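Local coordinates for Blr3880 protein (Bradyrhizobium japonicum, PDB 2OOD) that probably catalyses the zinc-dependent hydrolytic deamination of guanine to xanthine and ammonia, the single step from guanine to xanthine in purine degradation, at residues Thr5-Gly10 and Val61-Ile66; Arg31-Leu37 and Phe48-Ile54; Gly163-Ile167 and Phe182-Ser186. All blocks are in the same frame, centred on the assembly; numbering follows the deposited sequence.

Overall arrangement
Contacts 1 and 2 lie side by side, their centres about 11 Å apart, and both are partly buried. They share one small mixed sheet, in which strands 5-9 and 36-41 are neighbours. Contact 1 is made mainly of parallel backbone hydrogen bonds, whereas contact 2 adds aromatic packing and a helix start; the salt bridge of Arg9 with Asp35 ties the two together. Contact 3 is about 43 Å from contact 1 and 46 Å from contact 2, centre to centre. It is fully buried and packs a strand of the catalytic barrel against a helix, through side chains and a bridging water, without a direct hydrogen bond between its segments.

Contact 1. Residues Thr5-Gly10 and Val61-Ile66; sequences TVGIRG and VEITHI
Arg9 and His65 form a side-chain pair on one face of two parallel strands. The arginine chain, with CG anti to the backbone N (chi1 176°) and extended as far as NE, runs across the imidazole; Arg9 CD sits over one ring face, 3.8 Å from the His65 centroid, in a CH-pi contact. The guanidinium and ring planes are 35° apart, so this is no flat stack. At the ring edge, in its plane, Arg9 O meets His65 CD2 at 3.2 Å.

The close part is the backbone. Thr64 sits between two bonds: its N donates to Gly7 O at 2.7 Å and its O accepts from Arg9 N at 2.9 Å. Ile66 N continues the pattern to Arg9 O, and Gly7 N to Glu62 O begins it, the donor lying above the carbonyl plane. On the face opposite Arg9, Ile8 runs next to Ile66, with Ile8 CG2 3.9 Å from Ile66 CG1.

Toward Thr5 and Val61 the pairing opens. Thr5 O and Glu62 N are 4.3 Å apart, and a water donates to the first and accepts from the second. Here the carboxylate of exposed Glu62 makes no contact with strand 5-9, and Thr5 CG2 only grazes Val61 CG1 at 4.1 Å.

Strand 62-67 is an outermost strand of the sheet within this chain; strand 36-41 pairs antiparallel with the other edge of 5-9, Asp35 holds Arg9 NE in a salt bridge, and Ile8 and Ile66 pack on Ile71 and on strand 406-409.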
ATOM      1  N   THR A   5      -2.241 -27.230 -30.260  1.00 45.00           N
ATOM      2  CA  THR A   5      -3.518 -26.737 -29.755  1.00 42.46           C
ATOM      3  C   THR A   5      -3.792 -27.298 -28.378  1.00 42.97           C
ATOM      4  O   THR A   5      -3.950 -28.507 -28.215  1.00 43.06           O
ATOM      5  CB  THR A   5      -4.671 -27.145 -30.669  1.00 41.15           C
ATOM      6  OG1 THR A   5      -4.513 -26.503 -31.937  1.00 41.71           O
ATOM      7  CG2 THR A   5      -5.997 -26.743 -30.055  1.00 39.04           C
ATOM      8  N   VAL A   6      -3.861 -26.419 -27.387  1.00 42.27           N
ATOM      9  CA  VAL A   6      -4.104 -26.852 -26.024  1.00 43.08           C
ATOM     10  C   VAL A   6      -5.358 -26.202 -25.444  1.00 43.33           C
ATOM     11  O   VAL A   6      -5.776 -25.129 -25.886  1.00 43.54           O
ATOM     12  CB  VAL A   6      -2.883 -26.532 -25.134  1.00 43.15           C
ATOM     13  CG1 VAL A   6      -2.640 -25.023 -25.109  1.00 42.23           C
ATOM     14  CG2 VAL A   6      -3.101 -27.097 -23.728  1.00 43.80           C
ATOM     15  N   GLY A   7      -5.956 -26.861 -24.457  1.00 41.89           N
ATOM     16  CA  GLY A   7      -7.161 -26.338 -23.850  1.00 42.57           C
ATOM     17  C   GLY A   7      -7.026 -26.154 -22.352  1.00 43.90           C
ATOM     18  O   GLY A   7      -6.714 -27.101 -21.623  1.00 43.79           O
ATOM     19  N   ILE A   8      -7.271 -24.934 -21.885  1.00 42.91           N
ATOM     20  CA  ILE A   8      -7.162 -24.641 -20.466  1.00 41.74           C
ATOM     21  C   ILE A   8      -8.514 -24.750 -19.782  1.00 41.50           C
ATOM     22  O   ILE A   8      -9.510 -24.187 -20.245  1.00 42.06           O
ATOM     23  CB  ILE A   8      -6.578 -23.228 -20.226  1.00 41.03           C
ATOM     24  CG1 ILE A   8      -5.109 -23.189 -20.656  1.00 40.62           C
ATOM     25  CG2 ILE A   8      -6.674 -22.868 -18.754  1.00 41.14           C
ATOM     26  CD1 ILE A   8      -4.897 -23.292 -22.137  1.00 40.77           C
ATOM     27  N   ARG A   9      -8.541 -25.477 -18.672  1.00 41.00           N
ATOM     28  CA  ARG A   9      -9.770 -25.669 -17.927  1.00 40.76           C
ATOM     29  C   ARG A   9      -9.668 -25.160 -16.498  1.00 41.81           C
ATOM     30  O   ARG A   9      -8.617 -25.270 -15.864  1.00 41.50           O
ATOM     31  CB  ARG A   9     -10.130 -27.150 -17.898  1.00 40.09           C
ATOM     32  CG  ARG A   9     -11.341 -27.452 -17.057  1.00 39.94           C
ATOM     33  CD  ARG A   9     -11.580 -28.936 -16.955  1.00 40.80           C
ATOM     34  NE  ARG A   9     -12.809 -29.221 -16.226  1.00 42.68           N
ATOM     35  CZ  ARG A   9     -13.412 -30.402 -16.213  1.00 43.16           C
ATOM     36  NH1 ARG A   9     -12.896 -31.415 -16.891  1.00 43.83           N
ATOM     37  NH2 ARG A   9     -14.535 -30.568 -15.531  1.00 43.59           N
ATOM     38  N   GLY A  10     -10.778 -24.620 -15.997  1.00 41.84           N
ATOM     39  CA  GLY A  10     -10.823 -24.112 -14.637  1.00 41.20           C
ATOM     40  C   GLY A  10     -11.828 -22.984 -14.497  1.00 41.71           C
ATOM     41  O   GLY A  10     -12.629 -22.736 -15.405  1.00 41.30           O
ATOM     42  N   VAL A  61      -8.635 -32.558 -27.581  1.00 49.77           N
ATOM     43  CA  VAL A  61      -7.636 -31.551 -27.230  1.00 48.47           C
ATOM     44  C   VAL A  61      -7.047 -31.821 -25.851  1.00 47.79           C
ATOM     45  O   VAL A  61      -7.754 -32.258 -24.929  1.00 46.85           O
ATOM     46  CB  VAL A  61      -8.233 -30.131 -27.239  1.00 48.41           C
ATOM     47  CG1 VAL A  61      -8.456 -29.672 -28.669  1.00 48.82           C
ATOM     48  CG2 VAL A  61      -9.547 -30.130 -26.474  1.00 49.45           C
ATOM     49  N   GLU A  62      -5.747 -31.568 -25.722  1.00 46.55           N
ATOM     50  CA  GLU A  62      -5.036 -31.758 -24.461  1.00 47.72           C
ATOM     51  C   GLU A  62      -5.498 -30.731 -23.415  1.00 46.49           C
ATOM     52  O   GLU A  62      -5.005 -29.601 -23.389  1.00 45.93           O
ATOM     53  CB  GLU A  62      -3.529 -31.597 -24.692  1.00 50.57           C
ATOM     54  CG  GLU A  62      -2.851 -32.785 -25.330  1.00 56.04           C
ATOM     55  CD  GLU A  62      -2.780 -33.979 -24.387  1.00 58.95           C
ATOM     56  OE1 GLU A  62      -2.262 -33.811 -23.246  1.00 60.95           O
ATOM     57  OE2 GLU A  62      -3.237 -35.085 -24.788  1.00 61.35           O
ATOM     58  N   ILE A  63      -6.427 -31.106 -22.547  1.00 43.88           N
ATOM     59  CA  ILE A  63      -6.878 -30.140 -21.560  1.00 45.26           C
ATOM     60  C   ILE A  63      -5.983 -30.082 -20.320  1.00 44.21           C
ATOM     61  O   ILE A  63      -5.730 -31.097 -19.664  1.00 43.61           O
ATOM     62  CB  ILE A  63      -8.352 -30.403 -21.108  1.00 46.73           C
ATOM     63  CG1 ILE A  63      -8.428 -31.650 -20.222  1.00 49.39           C
ATOM     64  CG2 ILE A  63      -9.254 -30.586 -22.335  1.00 45.30           C
ATOM     65  CD1 ILE A  63      -8.045 -32.974 -20.946  1.00 55.04           C
ATOM     66  N   THR A  64      -5.493 -28.879 -20.024  1.00 42.66           N
ATOM     67  CA  THR A  64      -4.659 -28.638 -18.849  1.00 40.71           C
ATOM     68  C   THR A  64      -5.608 -28.069 -17.799  1.00 40.10           C
ATOM     69  O   THR A  64      -6.208 -27.019 -18.006  1.00 40.15           O
ATOM     70  CB  THR A  64      -3.562 -27.602 -19.146  1.00 40.26           C
ATOM     71  OG1 THR A  64      -2.723 -28.085 -20.204  1.00 39.42           O
ATOM     72  CG2 THR A  64      -2.725 -27.340 -17.901  1.00 38.30           C
ATOM     73  N   HIS A  65      -5.754 -28.759 -16.677  1.00 40.00           N
ATOM     74  CA  HIS A  65      -6.673 -28.293 -15.648  1.00 41.44           C
ATOM     75  C   HIS A  65      -6.012 -27.500 -14.521  1.00 41.85           C
ATOM     76  O   HIS A  65      -5.374 -28.083 -13.632  1.00 40.59           O
ATOM     77  CB  HIS A  65      -7.433 -29.485 -15.048  1.00 43.15           C
ATOM     78  CG  HIS A  65      -8.682 -29.105 -14.307  1.00 46.31           C
ATOM     79  ND1 HIS A  65      -9.337 -29.974 -13.460  1.00 47.29           N
ATOM     80  CD2 HIS A  65      -9.400 -27.956 -14.292  1.00 47.52           C
ATOM     81  CE1 HIS A  65     -10.403 -29.378 -12.953  1.00 48.22           C
ATOM     82  NE2 HIS A  65     -10.465 -28.152 -13.441  1.00 48.67           N
ATOM     83  N   ILE A  66      -6.163 -26.173 -14.567  1.00 40.84           N
ATOM     84  CA  ILE A  66      -5.629 -25.299 -13.523  1.00 40.14           C
ATOM     85  C   ILE A  66      -6.683 -25.389 -12.422  1.00 39.85           C
ATOM     86  O   ILE A  66      -7.735 -24.772 -12.522  1.00 41.49           O
ATOM     87  CB  ILE A  66      -5.561 -23.813 -13.958  1.00 39.39           C
ATOM     88  CG1 ILE A  66      -4.967 -23.675 -15.362  1.00 38.95           C
ATOM     89  CG2 ILE A  66      -4.724 -23.025 -12.954  1.00 38.76           C
ATOM     90  CD1 ILE A  66      -3.503 -23.914 -15.425  1.00 39.99           C
TER
HETATM   91  O   HOH W   1      -4.471 -31.321 -27.943  1.00 44.76           O

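Contact 2. Residues Arg31-Leu37 and Phe48-Ile54; sequences RFHQDGL and FGPYEKI
His33 meets Phe48 in an offset edge-to-face pair, the imidazole turning its edge to the phenyl face, with centroids 5.2 Å apart and planes at 84°. The closest atoms are His33 CD2 and Phe48 CE2, at 3.6 Å. One face of the same imidazole lies against the backbone at Gly49 and Pro50, where His33 CE1 comes within 3.5 Å of Pro50 CD. Arg31 runs antiparallel to the Phe48 side chain, its CD at the edge of the phenyl ring and in its plane.

Beyond the chain corner at Gln34 and Asp35, the main chain takes over. Leu37 N gives a nearly straight bond (170°) to Gly49 O, and Tyr51 N reaches a lone pair of Asp35 O in the carbonyl plane at 2.8 Å. Both bonds secure the turn from strand 45-48 into helix 51-57, whose N-cap is Pro50. Gly49 has backbone angles that would jam a side chain against the preceding carbonyl. This helix leads on to strand 62-67, so the contact fastens a strand-to-helix connection to the small sheet beside the amidohydrolase barrel.

Leu37 CD2 packs at 3.6 Å on Ile54 CG2, one helical turn on from Pro50, while Leu37 CB stands at the edge of the Tyr51 ring. With CG anti to the backbone N (chi1 177°), Asp35 lays its carboxylate beside Tyr51, OD2 next to the tyrosine CB.

In the next shell, Asp14 and Glu399 take the Arg31 guanidinium in salt bridges, Arg9 pairs with Asp35 OD1 and makes a cation-pi contact with Tyr51, and Phe12 packs edge-to-face with Phe48.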
ATOM      1  N   ARG A  31     -18.074 -11.756 -16.875  1.00 36.34           N
ATOM      2  CA  ARG A  31     -18.397 -13.047 -17.473  1.00 36.80           C
ATOM      3  C   ARG A  31     -17.743 -14.096 -16.584  1.00 36.28           C
ATOM      4  O   ARG A  31     -16.526 -14.125 -16.429  1.00 36.78           O
ATOM      5  CB  ARG A  31     -17.828 -13.136 -18.890  1.00 34.81           C
ATOM      6  CG  ARG A  31     -18.098 -14.442 -19.589  1.00 34.55           C
ATOM      7  CD  ARG A  31     -17.089 -14.656 -20.702  1.00 35.82           C
ATOM      8  NE  ARG A  31     -17.432 -13.996 -21.959  1.00 35.96           N
ATOM      9  CZ  ARG A  31     -16.534 -13.610 -22.861  1.00 36.96           C
ATOM     10  NH1 ARG A  31     -15.243 -13.803 -22.641  1.00 36.87           N
ATOM     11  NH2 ARG A  31     -16.920 -13.048 -23.995  1.00 38.44           N
ATOM     12  N   PHE A  32     -18.553 -14.958 -15.995  1.00 36.42           N
ATOM     13  CA  PHE A  32     -18.028 -15.972 -15.099  1.00 37.23           C
ATOM     14  C   PHE A  32     -18.340 -17.404 -15.522  1.00 39.24           C
ATOM     15  O   PHE A  32     -19.461 -17.715 -15.922  1.00 39.92           O
ATOM     16  CB  PHE A  32     -18.584 -15.729 -13.703  1.00 36.78           C
ATOM     17  CG  PHE A  32     -18.225 -16.788 -12.716  1.00 36.53           C
ATOM     18  CD1 PHE A  32     -16.930 -16.889 -12.230  1.00 37.21           C
ATOM     19  CD2 PHE A  32     -19.193 -17.661 -12.240  1.00 36.40           C
ATOM     20  CE1 PHE A  32     -16.597 -17.851 -11.270  1.00 38.38           C
ATOM     21  CE2 PHE A  32     -18.881 -18.628 -11.282  1.00 38.06           C
ATOM     22  CZ  PHE A  32     -17.578 -18.721 -10.794  1.00 38.83           C
ATOM     23  N   HIS A  33     -17.332 -18.267 -15.431  1.00 39.99           N
ATOM     24  CA  HIS A  33     -17.468 -19.685 -15.755  1.00 39.74           C
ATOM     25  C   HIS A  33     -16.854 -20.447 -14.598  1.00 39.78           C
ATOM     26  O   HIS A  33     -15.638 -20.449 -14.450  1.00 40.72           O
ATOM     27  CB  HIS A  33     -16.705 -20.031 -17.035  1.00 39.68           C
ATOM     28  CG  HIS A  33     -17.403 -19.613 -18.289  1.00 40.79           C
ATOM     29  ND1 HIS A  33     -18.657 -20.071 -18.627  1.00 41.13           N
ATOM     30  CD2 HIS A  33     -17.029 -18.771 -19.283  1.00 41.20           C
ATOM     31  CE1 HIS A  33     -19.026 -19.531 -19.775  1.00 41.45           C
ATOM     32  NE2 HIS A  33     -18.056 -18.738 -20.193  1.00 40.91           N
ATOM     33  N   GLN A  34     -17.679 -21.076 -13.765  1.00 41.29           N
ATOM     34  CA  GLN A  34     -17.146 -21.834 -12.638  1.00 41.81           C
ATOM     35  C   GLN A  34     -16.260 -22.966 -13.144  1.00 42.41           C
ATOM     36  O   GLN A  34     -15.244 -23.292 -12.526  1.00 41.99           O
ATOM     37  CB  GLN A  34     -18.259 -22.425 -11.785  1.00 42.26           C
ATOM     38  CG  GLN A  34     -17.712 -23.190 -10.598  1.00 46.83           C
ATOM     39  CD  GLN A  34     -18.798 -23.801  -9.730  1.00 49.51           C
ATOM     40  OE1 GLN A  34     -19.749 -23.122  -9.314  1.00 50.82           O
ATOM     41  NE2 GLN A  34     -18.660 -25.092  -9.441  1.00 51.77           N
ATOM     42  N   ASP A  35     -16.657 -23.560 -14.270  1.00 42.39           N
ATOM     43  CA  ASP A  35     -15.905 -24.651 -14.890  1.00 42.27           C
ATOM     44  C   ASP A  35     -15.924 -24.470 -16.407  1.00 41.66           C
ATOM     45  O   ASP A  35     -16.789 -25.013 -17.097  1.00 41.65           O
ATOM     46  CB  ASP A  35     -16.521 -26.003 -14.511  1.00 43.42           C
ATOM     47  CG  ASP A  35     -15.827 -27.174 -15.195  1.00 46.16           C
ATOM     48  OD1 ASP A  35     -14.577 -27.180 -15.257  1.00 47.24           O
ATOM     49  OD2 ASP A  35     -16.524 -28.100 -15.665  1.00 47.93           O
ATOM     50  N   GLY A  36     -14.969 -23.706 -16.926  1.00 39.69           N
ATOM     51  CA  GLY A  36     -14.940 -23.463 -18.354  1.00 39.24           C
ATOM     52  C   GLY A  36     -13.711 -24.010 -19.040  1.00 40.49           C
ATOM     53  O   GLY A  36     -12.770 -24.475 -18.392  1.00 40.24           O
ATOM     54  N   LEU A  37     -13.718 -23.945 -20.366  1.00 40.21           N
ATOM     55  CA  LEU A  37     -12.609 -24.441 -21.159  1.00 40.77           C
ATOM     56  C   LEU A  37     -12.244 -23.451 -22.253  1.00 41.91           C
ATOM     57  O   LEU A  37     -13.101 -22.951 -22.980  1.00 41.35           O
ATOM     58  CB  LEU A  37     -12.974 -25.790 -21.784  1.00 41.91           C
ATOM     59  CG  LEU A  37     -11.968 -26.420 -22.754  1.00 42.66           C
ATOM     60  CD1 LEU A  37     -10.677 -26.745 -22.023  1.00 42.55           C
ATOM     61  CD2 LEU A  37     -12.566 -27.680 -23.359  1.00 43.31           C
ATOM     62  N   PHE A  48     -14.070 -20.346 -26.350  1.00 40.29           N
ATOM     63  CA  PHE A  48     -14.172 -20.131 -24.914  1.00 39.93           C
ATOM     64  C   PHE A  48     -15.630 -20.334 -24.516  1.00 39.95           C
ATOM     65  O   PHE A  48     -16.540 -19.973 -25.265  1.00 39.64           O
ATOM     66  CB  PHE A  48     -13.703 -18.711 -24.565  1.00 40.00           C
ATOM     67  CG  PHE A  48     -13.675 -18.423 -23.089  1.00 40.24           C
ATOM     68  CD1 PHE A  48     -12.907 -19.202 -22.224  1.00 40.18           C
ATOM     69  CD2 PHE A  48     -14.427 -17.381 -22.558  1.00 39.25           C
ATOM     70  CE1 PHE A  48     -12.895 -18.942 -20.839  1.00 40.59           C
ATOM     71  CE2 PHE A  48     -14.420 -17.118 -21.180  1.00 39.57           C
ATOM     72  CZ  PHE A  48     -13.654 -17.901 -20.324  1.00 39.32           C
ATOM     73  N   GLY A  49     -15.853 -20.914 -23.343  1.00 39.45           N
ATOM     74  CA  GLY A  49     -17.210 -21.152 -22.891  1.00 39.84           C
ATOM     75  C   GLY A  49     -17.218 -22.223 -21.820  1.00 41.45           C
ATOM     76  O   GLY A  49     -16.152 -22.694 -21.417  1.00 41.24           O
ATOM     77  N   PRO A  50     -18.397 -22.635 -21.334  1.00 41.37           N
ATOM     78  CA  PRO A  50     -18.471 -23.669 -20.296  1.00 42.71           C
ATOM     79  C   PRO A  50     -17.788 -24.960 -20.741  1.00 43.70           C
ATOM     80  O   PRO A  50     -17.731 -25.263 -21.938  1.00 43.98           O
ATOM     81  CB  PRO A  50     -19.978 -23.829 -20.070  1.00 42.35           C
ATOM     82  CG  PRO A  50     -20.552 -23.490 -21.418  1.00 42.63           C
ATOM     83  CD  PRO A  50     -19.738 -22.277 -21.819  1.00 41.70           C
ATOM     84  N   TYR A  51     -17.271 -25.715 -19.772  1.00 43.77           N
ATOM     85  CA  TYR A  51     -16.551 -26.956 -20.050  1.00 44.22           C
ATOM     86  C   TYR A  51     -17.211 -27.962 -21.011  1.00 45.01           C
ATOM     87  O   TYR A  51     -16.722 -28.180 -22.126  1.00 44.61           O
ATOM     88  CB  TYR A  51     -16.206 -27.661 -18.737  1.00 44.35           C
ATOM     89  CG  TYR A  51     -15.500 -28.969 -18.966  1.00 45.48           C
ATOM     90  CD1 TYR A  51     -14.290 -29.018 -19.648  1.00 44.71           C
ATOM     91  CD2 TYR A  51     -16.065 -30.164 -18.553  1.00 45.64           C
ATOM     92  CE1 TYR A  51     -13.663 -30.229 -19.920  1.00 45.69           C
ATOM     93  CE2 TYR A  51     -15.447 -31.386 -18.818  1.00 46.01           C
ATOM     94  CZ  TYR A  51     -14.245 -31.415 -19.506  1.00 46.20           C
ATOM     95  OH  TYR A  51     -13.641 -32.633 -19.789  1.00 46.26           O
ATOM     96  N   GLU A  52     -18.300 -28.590 -20.577  1.00 46.02           N
ATOM     97  CA  GLU A  52     -18.997 -29.561 -21.418  1.00 46.28           C
ATOM     98  C   GLU A  52     -19.137 -29.109 -22.871  1.00 45.63           C
ATOM     99  O   GLU A  52     -18.560 -29.711 -23.775  1.00 45.29           O
ATOM    100  CB  GLU A  52     -20.387 -29.856 -20.854  1.00 48.47           C
ATOM    101  CG  GLU A  52     -20.385 -30.663 -19.568  1.00 54.37           C
ATOM    102  CD  GLU A  52     -19.480 -31.888 -19.656  1.00 57.74           C
ATOM    103  OE1 GLU A  52     -19.227 -32.373 -20.800  1.00 59.88           O
ATOM    104  OE2 GLU A  52     -19.028 -32.375 -18.580  1.00 59.99           O
ATOM    105  N   LYS A  53     -19.895 -28.043 -23.097  1.00 44.54           N
ATOM    106  CA  LYS A  53     -20.114 -27.551 -24.454  1.00 45.84           C
ATOM    107  C   LYS A  53     -18.838 -27.396 -25.283  1.00 46.27           C
ATOM    108  O   LYS A  53     -18.820 -27.703 -26.484  1.00 46.51           O
ATOM    109  CB  LYS A  53     -20.863 -26.214 -24.423  1.00 47.16           C
ATOM    110  CG  LYS A  53     -21.054 -25.574 -25.793  1.00 48.70           C
ATOM    111  CD  LYS A  53     -21.798 -24.240 -25.668  1.00 52.05           C
ATOM    112  CE  LYS A  53     -22.073 -23.598 -27.041  1.00 54.51           C
ATOM    113  NZ  LYS A  53     -20.824 -23.349 -27.855  1.00 56.52           N
ATOM    114  N   ILE A  54     -17.770 -26.925 -24.652  1.00 44.50           N
ATOM    115  CA  ILE A  54     -16.524 -26.732 -25.375  1.00 44.16           C
ATOM    116  C   ILE A  54     -15.751 -28.037 -25.541  1.00 44.31           C
ATOM    117  O   ILE A  54     -15.228 -28.322 -26.626  1.00 44.18           O
ATOM    118  CB  ILE A  54     -15.636 -25.689 -24.671  1.00 43.24           C
ATOM    119  CG1 ILE A  54     -16.429 -24.396 -24.506  1.00 41.98           C
ATOM    120  CG2 ILE A  54     -14.386 -25.411 -25.497  1.00 39.79           C
ATOM    121  CD1 ILE A  54     -16.866 -23.809 -25.827  1.00 42.57           C
TER

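Contact 3. Residues Gly163-Ile167 and Phe182-Ser186; sequences GLTGI and FYRDS
Phe182 reaches in from helix 179-193 while Leu164 reaches out from strand 160-166, joining the two within a beta-alpha-beta unit of the amidohydrolase TIM-type barrel. Phe182 swings CG anti to its own backbone N (chi1 173°), which carries the ring out from the helix to the strand. The leading atom is CE1: it stands 3.3 Å from Leu164 O, which lies in the ring plane at the edge, and it also touches Gly166 N. Phe182 CD1 is 3.5 Å from Gly166 CA, where a side chain would collide with the ring, so the absence of one at Gly166 lets the phenyl in.

Leu164 answers from the strand side. Its CD2 lies 3.8 Å from Phe182 CD1; the leucine side chain runs at a slant to that of Asp185, with Leu164 CD2 3.5 Å from Asp185 CB. A leucine at Phe182 would probably open a gap beside Gly166 and leave Leu164 CD2 and CG less well covered.

Ser186 OG lies over one face of the Phe182 ring, offset toward its rim. One turn back, Phe182 O accepts from both Ser186 OG and Ser186 N, which reach it from opposite faces of its plane. Leu222 of helix 213-225 touches Ser186, and Leu215 of that helix packs on Phe182.

Thr165 points away from the helix, its side chain about 8 Å from the bound guanine, so the strand has the helix on one side and the active site on the other. No direct hydrogen bond joins the segments; instead a water donates to Leu164 O at 2.8 Å and to Ser186 OG at 2.9 Å.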
ATOM      1  N   GLY A 163       9.787   2.415 -26.598  1.00 32.68           N
ATOM      2  CA  GLY A 163      10.465   3.279 -27.541  1.00 33.50           C
ATOM      3  C   GLY A 163      11.556   4.116 -26.913  1.00 34.08           C
ATOM      4  O   GLY A 163      11.666   4.190 -25.692  1.00 34.24           O
ATOM      5  N   LEU A 164      12.370   4.739 -27.758  1.00 33.96           N
ATOM      6  CA  LEU A 164      13.458   5.590 -27.291  1.00 35.24           C
ATOM      7  C   LEU A 164      12.856   6.782 -26.554  1.00 36.45           C
ATOM      8  O   LEU A 164      12.074   7.541 -27.122  1.00 37.35           O
ATOM      9  CB  LEU A 164      14.291   6.083 -28.478  1.00 34.08           C
ATOM     10  CG  LEU A 164      15.516   6.932 -28.135  1.00 33.44           C
ATOM     11  CD1 LEU A 164      16.526   6.105 -27.353  1.00 31.77           C
ATOM     12  CD2 LEU A 164      16.124   7.454 -29.410  1.00 32.17           C
ATOM     13  N   THR A 165      13.223   6.943 -25.288  1.00 37.41           N
ATOM     14  CA  THR A 165      12.702   8.034 -24.471  1.00 38.20           C
ATOM     15  C   THR A 165      13.569   9.289 -24.565  1.00 38.70           C
ATOM     16  O   THR A 165      14.547   9.425 -23.834  1.00 38.96           O
ATOM     17  CB  THR A 165      12.607   7.597 -23.000  1.00 37.46           C
ATOM     18  OG1 THR A 165      11.740   6.460 -22.902  1.00 36.43           O
ATOM     19  CG2 THR A 165      12.067   8.724 -22.140  1.00 37.73           C
ATOM     20  N   GLY A 166      13.201  10.205 -25.459  1.00 39.27           N
ATOM     21  CA  GLY A 166      13.970  11.428 -25.639  1.00 40.26           C
ATOM     22  C   GLY A 166      13.872  12.429 -24.499  1.00 41.57           C
ATOM     23  O   GLY A 166      12.792  12.668 -23.964  1.00 42.42           O
ATOM     24  N   ILE A 167      15.006  13.009 -24.121  1.00 41.34           N
ATOM     25  CA  ILE A 167      15.058  13.997 -23.050  1.00 42.22           C
ATOM     26  C   ILE A 167      16.007  15.085 -23.546  1.00 44.11           C
ATOM     27  O   ILE A 167      17.169  14.828 -23.877  1.00 43.90           O
ATOM     28  CB  ILE A 167      15.559  13.369 -21.718  1.00 42.52           C
ATOM     29  CG1 ILE A 167      15.649  14.436 -20.628  1.00 40.88           C
ATOM     30  CG2 ILE A 167      16.893  12.697 -21.918  1.00 43.13           C
ATOM     31  CD1 ILE A 167      14.314  14.836 -20.066  1.00 40.77           C
ATOM     32  N   PHE A 182      17.816  11.883 -31.695  1.00 43.58           N
ATOM     33  CA  PHE A 182      16.585  11.263 -31.243  1.00 42.78           C
ATOM     34  C   PHE A 182      15.739  10.848 -32.451  1.00 43.93           C
ATOM     35  O   PHE A 182      15.233   9.722 -32.514  1.00 44.10           O
ATOM     36  CB  PHE A 182      15.781  12.233 -30.374  1.00 40.45           C
ATOM     37  CG  PHE A 182      14.425  11.716 -30.003  1.00 38.36           C
ATOM     38  CD1 PHE A 182      14.281  10.749 -29.019  1.00 36.82           C
ATOM     39  CD2 PHE A 182      13.293  12.156 -30.683  1.00 36.53           C
ATOM     40  CE1 PHE A 182      13.026  10.222 -28.720  1.00 36.65           C
ATOM     41  CE2 PHE A 182      12.033  11.633 -30.391  1.00 35.60           C
ATOM     42  CZ  PHE A 182      11.902  10.665 -29.409  1.00 35.78           C
ATOM     43  N   TYR A 183      15.572  11.765 -33.402  1.00 43.61           N
ATOM     44  CA  TYR A 183      14.786  11.467 -34.595  1.00 43.93           C
ATOM     45  C   TYR A 183      15.437  10.338 -35.376  1.00 44.81           C
ATOM     46  O   TYR A 183      14.763   9.427 -35.865  1.00 45.63           O
ATOM     47  CB  TYR A 183      14.694  12.685 -35.510  1.00 43.66           C
ATOM     48  CG  TYR A 183      14.041  12.360 -36.835  1.00 42.33           C
ATOM     49  CD1 TYR A 183      12.691  12.075 -36.902  1.00 41.85           C
ATOM     50  CD2 TYR A 183      14.780  12.311 -38.014  1.00 41.14           C
ATOM     51  CE1 TYR A 183      12.079  11.748 -38.106  1.00 41.82           C
ATOM     52  CE2 TYR A 183      14.179  11.982 -39.232  1.00 40.40           C
ATOM     53  CZ  TYR A 183      12.821  11.703 -39.267  1.00 41.45           C
ATOM     54  OH  TYR A 183      12.183  11.388 -40.454  1.00 41.07           O
ATOM     55  N   ARG A 184      16.756  10.420 -35.507  1.00 44.86           N
ATOM     56  CA  ARG A 184      17.521   9.415 -36.230  1.00 45.12           C
ATOM     57  C   ARG A 184      17.312   8.040 -35.597  1.00 44.16           C
ATOM     58  O   ARG A 184      16.829   7.114 -36.253  1.00 43.20           O
ATOM     59  CB  ARG A 184      19.002   9.784 -36.199  1.00 46.32           C
ATOM     60  CG  ARG A 184      19.907   8.892 -37.040  1.00 48.16           C
ATOM     61  CD  ARG A 184      21.356   9.102 -36.611  1.00 50.26           C
ATOM     62  NE  ARG A 184      21.534   8.709 -35.212  1.00 52.30           N
ATOM     63  CZ  ARG A 184      22.583   9.038 -34.463  1.00 52.99           C
ATOM     64  NH1 ARG A 184      23.562   9.780 -34.978  1.00 52.97           N
ATOM     65  NH2 ARG A 184      22.658   8.619 -33.200  1.00 53.08           N
ATOM     66  N   ASP A 185      17.661   7.920 -34.317  1.00 43.38           N
ATOM     67  CA  ASP A 185      17.519   6.653 -33.605  1.00 42.75           C
ATOM     68  C   ASP A 185      16.081   6.138 -33.539  1.00 43.13           C
ATOM     69  O   ASP A 185      15.840   4.948 -33.766  1.00 43.91           O
ATOM     70  CB  ASP A 185      18.099   6.762 -32.196  1.00 41.01           C
ATOM     71  CG  ASP A 185      19.574   7.130 -32.202  1.00 40.75           C
ATOM     72  OD1 ASP A 185      20.268   6.814 -33.190  1.00 40.98           O
ATOM     73  OD2 ASP A 185      20.047   7.725 -31.212  1.00 40.29           O
ATOM     74  N   SER A 186      15.124   7.014 -33.238  1.00 42.02           N
ATOM     75  CA  SER A 186      13.723   6.592 -33.164  1.00 42.37           C
ATOM     76  C   SER A 186      13.273   6.026 -34.502  1.00 42.01           C
ATOM     77  O   SER A 186      12.519   5.051 -34.559  1.00 40.52           O
ATOM     78  CB  SER A 186      12.814   7.769 -32.792  1.00 42.28           C
ATOM     79  OG  SER A 186      13.060   8.199 -31.466  1.00 43.27           O
TER
HETATM   80  O   HOH W   2      10.933   7.436 -29.709  1.00 41.43           O